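Local coordinates for protein alpha-L-rhamnosidase (Aspergillus terreus, PDB 6GSZ) that probably hydrolyses terminal non-reducing alpha-L-rhamnose residues from alpha-L-rhamnosides, as a calcium-containing glycoside hydrolase, at residues I352-T357 and R399-D404; P783-I788 and F805-G810. All coordinates share one frame; numbering follows the deposited sequence.

Contact 1: residues I352-T357 and R399-D404; sequences IRFVHT and RYVQVD
Asp404 OD2 is gripped by two side chains and a water. Arg353 NH2 reaches it at 3.0 Å in a salt bridge, arriving from above the carboxylate plane; the guanidinium and carboxylate planes stand 89° apart. Gln402 NE2 donates to the syn lone pair of the same Asp404 OD2 at 2.8 Å. Water 1 also lies 2.6 Å from Asp404 OD2. This water lies in the guanidinium plane and accepts from Arg353 NE. Its contact with Gln402 O ties the side-chain cluster to the backbone. Arg353 leaves the backbone extended, then bends at chi3 (67°), which turns its guanidinium alongside Asp404.

Between the strands, Arg353 and Asp404 exchange two backbone bonds, as do Val355 and Gln402. The other face, with Phe354, His356, Val401 and Val403, is mostly apolar. Val401 CG1 packs on Phe354 CB at 3.8 Å and also lies over one face of the His356 ring. Val403 CG2 meets Phe354 CD1 obliquely at 4.0 Å. His356 ND1 is hydrogen-bonded to Ala375 O, and its ring stacks on His396.

At the far end, Thr357 O accepts from both Arg399 N (2.9 Å) and Tyr400 N (3.0 Å). Strands 376-380 and 328-332 continue the sheet beyond the two segments. The arrangement is an antiparallel pair with a classic beta bulge at Arg399 and Tyr400, within the concanavalin-like domain.

Contact 2: residues P783-I788 and F805-G810; sequences PGWRRI and FLTPYG
An ST turn at Thr807 and a type I beta turn from Thr807 to Gly810 shape one side of this contact in the C-terminal beta domain. They join strands 800-807 and 810-819 and face the loop that leads into strand 787-790. Thr807 OG1 accepts from Tyr809 N at 2.9 Å and donates to Gly810 O at 2.7 Å, on a lone pair in the carbonyl plane. The threonine hydroxyl thus braces the turn from within.

Across the contact, the Phe805 ring meets one face of the Trp785 indole. Phe805 CE2 lies over the centre of that face, 3.3 Å from Trp785 CE2. The ring planes are inclined at 41°, so the pair is oblique. Phe805 has CG anti to its backbone nitrogen (chi1 179°), which carries the ring out over the indole. Phe483 stacks on the Phe805 ring. Thr807 CG2 packs against Trp785 CB at 4.0 Å.

Further along the turn, Pro808 CG touches Gly784 O at 3.6 Å. The same Gly784 O lies in the plane of the Tyr809 ring, at its edge, 3.6 Å from Tyr809 CE2. Tyr809 OH rests beside the aliphatic part of Arg786, 3.4 Å from Arg786 CB. The guanidinium of Arg786 forms a salt bridge with Glu782. The side chain of Tyr809 also touches Ser62 and Val63.

The segments therefore meet through aromatic and aliphatic packing, while their hydrogen bonds stabilise each segment separately or reach other parts of the chain.

Overall arrangement
Contact 1 and contact 2 lie on opposite sides of the centre of the chain. Their centres are about 44 Å apart and their nearest atoms about 28 Å apart, so they do not touch. Contact 1, in the concanavalin-like domain, comes first along the chain; contact 2 belongs to the C-terminal domain. The bound glucose sits in the six-hairpin glycosidase domain, with Asp460, Glu466 and Glu740 among its neighbours. In contact 2, Pro808 lines a pocket holding 2-(2-methoxyethoxy)ethanol, and its side chain is about 6 Å from a calcium ion. In contact 1, the Gln402 side chain is about 3 Å from a triethylene glycol. Both of these small molecules are probably from the crystallisation liquor.

Contact 1: residues I352-T357 and R399-D404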
loop_
_atom_site.group_PDB
_atom_site.type_symbol
_atom_site.label_atom_id
_atom_site.label_comp_id
_atom_site.label_asym_id
_atom_site.label_seq_id
_atom_site.Cartn_x
_atom_site.Cartn_y
_atom_site.Cartn_z
ATOM N N ILE A 352 -22.153 20.232 15.147
ATOM C CA ILE A 352 -20.737 20.507 15.068
ATOM C C ILE A 352 -20.246 20.194 13.648
ATOM O O ILE A 352 -20.565 19.135 13.112
ATOM C CB ILE A 352 -19.955 19.642 16.077
ATOM C CG1 ILE A 352 -20.661 19.488 17.423
ATOM C CG2 ILE A 352 -18.538 20.161 16.217
ATOM C CD1 ILE A 352 -19.926 18.595 18.410
ATOM N N ARG A 353 -19.424 21.096 13.101
ATOM C CA ARG A 353 -18.833 20.918 11.785
ATOM C C ARG A 353 -17.311 20.816 11.926
ATOM O O ARG A 353 -16.697 21.583 12.709
ATOM C CB ARG A 353 -19.189 22.091 10.868
ATOM C CG ARG A 353 -18.733 21.914 9.428
ATOM C CD ARG A 353 -19.034 23.095 8.531
ATOM N NE ARG A 353 -18.248 24.251 8.921
ATOM C CZ ARG A 353 -18.401 25.467 8.421
ATOM N NH1 ARG A 353 -19.295 25.685 7.467
ATOM N NH2 ARG A 353 -17.631 26.455 8.853
ATOM N N PHE A 354 -16.743 19.866 11.157
ATOM C CA PHE A 354 -15.301 19.594 11.145
ATOM C C PHE A 354 -14.791 19.687 9.715
ATOM O O PHE A 354 -15.206 18.888 8.879
ATOM C CB PHE A 354 -15.033 18.199 11.700
ATOM C CG PHE A 354 -15.571 17.924 13.078
ATOM C CD1 PHE A 354 -14.854 18.246 14.201
ATOM C CD2 PHE A 354 -16.837 17.377 13.260
ATOM C CE1 PHE A 354 -15.350 17.991 15.467
ATOM C CE2 PHE A 354 -17.311 17.091 14.525
ATOM C CZ PHE A 354 -16.586 17.422 15.626
ATOM N N VAL A 355 -13.965 20.711 9.436
ATOM C CA VAL A 355 -13.422 20.913 8.103
ATOM C C VAL A 355 -11.932 20.550 8.142
ATOM O O VAL A 355 -11.156 21.216 8.859
ATOM C CB VAL A 355 -13.635 22.366 7.616
ATOM C CG1 VAL A 355 -13.005 22.615 6.261
ATOM C CG2 VAL A 355 -15.119 22.729 7.554
ATOM N N HIS A 356 -11.567 19.503 7.387
ATOM C CA HIS A 356 -10.214 18.915 7.503
ATOM C C HIS A 356 -9.305 19.403 6.369
ATOM O O HIS A 356 -9.684 19.321 5.210
ATOM C CB HIS A 356 -10.334 17.379 7.441
ATOM C CG HIS A 356 -11.260 16.752 8.443
ATOM N ND1 HIS A 356 -12.634 16.832 8.319
ATOM C CD2 HIS A 356 -11.026 16.028 9.567
ATOM C CE1 HIS A 356 -13.191 16.147 9.307
ATOM N NE2 HIS A 356 -12.247 15.673 10.111
ATOM N N THR A 357 -8.091 19.881 6.710
ATOM C CA THR A 357 -7.135 20.344 5.682
ATOM C C THR A 357 -5.714 19.869 6.015
ATOM O O THR A 357 -5.385 19.573 7.150
ATOM C CB THR A 357 -7.161 21.868 5.497
ATOM O OG1 THR A 357 -6.562 22.496 6.630
ATOM C CG2 THR A 357 -8.567 22.391 5.298
ATOM N N ARG A 399 -3.894 17.601 8.642
ATOM C CA ARG A 399 -3.217 17.917 9.893
ATOM C C ARG A 399 -4.080 18.856 10.775
ATOM O O ARG A 399 -3.998 18.802 11.995
ATOM C CB ARG A 399 -1.860 18.572 9.590
ATOM C CG ARG A 399 -1.160 19.128 10.822
ATOM C CD ARG A 399 0.278 19.525 10.578
ATOM N NE ARG A 399 0.761 20.206 11.768
ATOM C CZ ARG A 399 2.037 20.523 11.996
ATOM N NH1 ARG A 399 2.950 20.208 11.083
ATOM N NH2 ARG A 399 2.369 21.126 13.134
ATOM N N TYR A 400 -4.879 19.706 10.110
ATOM C CA TYR A 400 -5.682 20.735 10.764
ATOM C C TYR A 400 -7.174 20.456 10.587
ATOM O O TYR A 400 -7.608 19.962 9.563
ATOM C CB TYR A 400 -5.321 22.103 10.180
ATOM C CG TYR A 400 -3.852 22.450 10.296
ATOM C CD1 TYR A 400 -3.351 22.981 11.473
ATOM C CD2 TYR A 400 -2.971 22.231 9.241
ATOM C CE1 TYR A 400 -2.007 23.282 11.594
ATOM C CE2 TYR A 400 -1.620 22.516 9.363
ATOM C CZ TYR A 400 -1.139 23.035 10.548
ATOM O OH TYR A 400 0.176 23.389 10.702
ATOM N N VAL A 401 -7.942 20.896 11.579
ATOM C CA VAL A 401 -9.398 20.808 11.507
ATOM C C VAL A 401 -9.981 22.109 12.055
ATOM O O VAL A 401 -9.759 22.437 13.215
ATOM C CB VAL A 401 -9.945 19.611 12.291
ATOM C CG1 VAL A 401 -11.435 19.482 12.008
ATOM C CG2 VAL A 401 -9.200 18.348 11.941
ATOM N N GLN A 402 -10.759 22.803 11.225
ATOM C CA GLN A 402 -11.573 23.921 11.720
ATOM C C GLN A 402 -12.858 23.337 12.305
ATOM O O GLN A 402 -13.535 22.541 11.637
ATOM C CB GLN A 402 -11.912 24.920 10.626
ATOM C CG GLN A 402 -12.681 26.115 11.184
ATOM C CD GLN A 402 -13.018 27.152 10.142
ATOM O OE1 GLN A 402 -12.165 27.579 9.349
ATOM N NE2 GLN A 402 -14.279 27.570 10.149
ATOM N N VAL A 403 -13.179 23.757 13.534
ATOM C CA VAL A 403 -14.316 23.206 14.259
ATOM C C VAL A 403 -15.299 24.327 14.547
ATOM O O VAL A 403 -14.885 25.319 15.171
ATOM C CB VAL A 403 -13.876 22.549 15.575
ATOM C CG1 VAL A 403 -15.066 21.970 16.299
ATOM C CG2 VAL A 403 -12.811 21.485 15.350
ATOM N N ASP A 404 -16.540 24.179 14.055
ATOM C CA ASP A 404 -17.607 25.162 14.322
ATOM C C ASP A 404 -18.736 24.467 15.062
ATOM O O ASP A 404 -19.103 23.332 14.742
ATOM C CB ASP A 404 -18.095 25.815 13.022
ATOM C CG ASP A 404 -17.100 26.822 12.465
ATOM O OD1 ASP A 404 -17.072 27.983 12.968
ATOM O OD2 ASP A 404 -16.322 26.437 11.602
HETATM O O HOH W 1 -15.961 24.035 10.711
#

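Contact 2: residues P783-I788 and F805-G810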
loop_
_atom_site.group_PDB
_atom_site.type_symbol
_atom_site.label_atom_id
_atom_site.label_comp_id
_atom_site.label_asym_id
_atom_site.label_seq_id
_atom_site.Cartn_x
_atom_site.Cartn_y
_atom_site.Cartn_z
ATOM N N PRO A 783 16.565 -12.380 -5.384
ATOM C CA PRO A 783 15.166 -12.013 -5.142
ATOM C C PRO A 783 14.637 -12.682 -3.872
ATOM O O PRO A 783 14.737 -13.874 -3.746
ATOM C CB PRO A 783 14.438 -12.524 -6.407
ATOM C CG PRO A 783 15.488 -12.476 -7.466
ATOM C CD PRO A 783 16.791 -12.806 -6.771
ATOM N N GLY A 784 14.049 -11.878 -2.964
ATOM C CA GLY A 784 13.538 -12.412 -1.735
ATOM C C GLY A 784 14.463 -12.358 -0.526
ATOM O O GLY A 784 14.086 -12.866 0.538
ATOM N N TRP A 785 15.693 -11.838 -0.695
ATOM C CA TRP A 785 16.612 -11.523 0.406
ATOM C C TRP A 785 17.263 -12.752 1.059
ATOM O O TRP A 785 17.851 -12.584 2.124
ATOM C CB TRP A 785 15.948 -10.651 1.464
ATOM C CG TRP A 785 15.579 -9.261 1.033
ATOM C CD1 TRP A 785 14.430 -8.849 0.416
ATOM C CD2 TRP A 785 16.300 -8.061 1.327
ATOM N NE1 TRP A 785 14.441 -7.500 0.242
ATOM C CE2 TRP A 785 15.560 -6.975 0.817
ATOM C CE3 TRP A 785 17.485 -7.789 2.015
ATOM C CZ2 TRP A 785 15.971 -5.660 0.939
ATOM C CZ3 TRP A 785 17.904 -6.491 2.135
ATOM C CH2 TRP A 785 17.142 -5.438 1.629
ATOM N N ARG A 786 17.283 -13.915 0.404
ATOM C CA ARG A 786 18.027 -15.032 0.991
ATOM C C ARG A 786 19.538 -14.798 0.867
ATOM O O ARG A 786 20.344 -15.407 1.618
ATOM C CB ARG A 786 17.663 -16.329 0.268
ATOM C CG ARG A 786 18.113 -17.610 0.957
ATOM C CD ARG A 786 17.871 -18.811 0.034
ATOM N NE ARG A 786 18.736 -18.748 -1.159
ATOM C CZ ARG A 786 19.914 -19.350 -1.316
ATOM N NH1 ARG A 786 20.357 -20.180 -0.376
ATOM N NH2 ARG A 786 20.623 -19.042 -2.392
ATOM N N ARG A 787 19.919 -13.918 -0.071
ATOM C CA ARG A 787 21.277 -13.417 -0.150
ATOM C C ARG A 787 21.177 -11.894 -0.107
ATOM O O ARG A 787 20.218 -11.329 -0.692
ATOM C CB ARG A 787 21.967 -13.823 -1.464
ATOM C CG ARG A 787 22.148 -15.316 -1.635
ATOM C CD ARG A 787 23.256 -15.702 -0.666
ATOM N NE ARG A 787 23.618 -17.121 -0.680
ATOM C CZ ARG A 787 23.109 -18.024 0.144
ATOM N NH1 ARG A 787 22.145 -17.660 0.979
ATOM N NH2 ARG A 787 23.546 -19.277 0.096
ATOM N N ILE A 788 21.988 -11.266 0.726
ATOM C CA ILE A 788 21.902 -9.874 1.062
ATOM C C ILE A 788 23.202 -9.165 0.684
ATOM O O ILE A 788 24.291 -9.693 0.969
ATOM C CB ILE A 788 21.599 -9.706 2.563
ATOM C CG1 ILE A 788 20.391 -10.564 2.939
ATOM C CG2 ILE A 788 21.423 -8.241 2.932
ATOM C CD1 ILE A 788 20.037 -10.550 4.404
ATOM N N PHE A 805 15.712 -4.195 8.543
ATOM C CA PHE A 805 14.779 -4.754 7.591
ATOM C C PHE A 805 14.421 -6.176 7.982
ATOM O O PHE A 805 15.301 -7.055 8.032
ATOM C CB PHE A 805 15.309 -4.705 6.154
ATOM C CG PHE A 805 14.361 -5.303 5.162
ATOM C CD1 PHE A 805 13.086 -4.770 5.027
ATOM C CD2 PHE A 805 14.698 -6.405 4.418
ATOM C CE1 PHE A 805 12.179 -5.347 4.165
ATOM C CE2 PHE A 805 13.792 -6.985 3.556
ATOM C CZ PHE A 805 12.503 -6.469 3.461
ATOM N N LEU A 806 13.113 -6.397 8.206
ATOM C CA LEU A 806 12.601 -7.721 8.520
ATOM C C LEU A 806 12.362 -8.497 7.232
ATOM O O LEU A 806 11.338 -8.401 6.587
ATOM C CB LEU A 806 11.333 -7.585 9.350
ATOM C CG LEU A 806 10.784 -8.865 9.964
ATOM C CD1 LEU A 806 11.784 -9.484 10.934
ATOM C CD2 LEU A 806 9.480 -8.539 10.676
ATOM N N THR A 807 13.394 -9.218 6.828
ATOM C CA THR A 807 13.375 -10.065 5.669
ATOM C C THR A 807 12.408 -11.220 5.893
ATOM O O THR A 807 12.028 -11.496 7.048
ATOM C CB THR A 807 14.760 -10.671 5.351
ATOM O OG1 THR A 807 15.017 -11.779 6.214
ATOM C CG2 THR A 807 15.908 -9.690 5.383
ATOM N N PRO A 808 12.051 -11.964 4.820
ATOM C CA PRO A 808 11.322 -13.213 4.989
ATOM C C PRO A 808 11.968 -14.286 5.888
ATOM O O PRO A 808 11.315 -15.267 6.238
ATOM C CB PRO A 808 11.178 -13.689 3.530
ATOM C CG PRO A 808 11.243 -12.447 2.667
ATOM C CD PRO A 808 12.288 -11.638 3.401
ATOM N N TYR A 809 13.241 -14.082 6.256
ATOM C CA TYR A 809 14.026 -14.996 7.094
ATOM C C TYR A 809 14.181 -14.510 8.541
ATOM O O TYR A 809 14.608 -15.307 9.414
ATOM C CB TYR A 809 15.408 -15.216 6.483
ATOM C CG TYR A 809 15.292 -15.820 5.114
ATOM C CD1 TYR A 809 15.262 -17.200 4.960
ATOM C CD2 TYR A 809 15.180 -15.032 3.977
ATOM C CE1 TYR A 809 15.056 -17.783 3.721
ATOM C CE2 TYR A 809 14.982 -15.586 2.731
ATOM C CZ TYR A 809 14.914 -16.972 2.594
ATOM O OH TYR A 809 14.680 -17.561 1.385
ATOM N N GLY A 810 13.931 -13.224 8.793
ATOM C CA GLY A 810 14.259 -12.603 10.047
ATOM C C GLY A 810 14.995 -11.287 9.845
ATOM O O GLY A 810 15.162 -10.788 8.704
#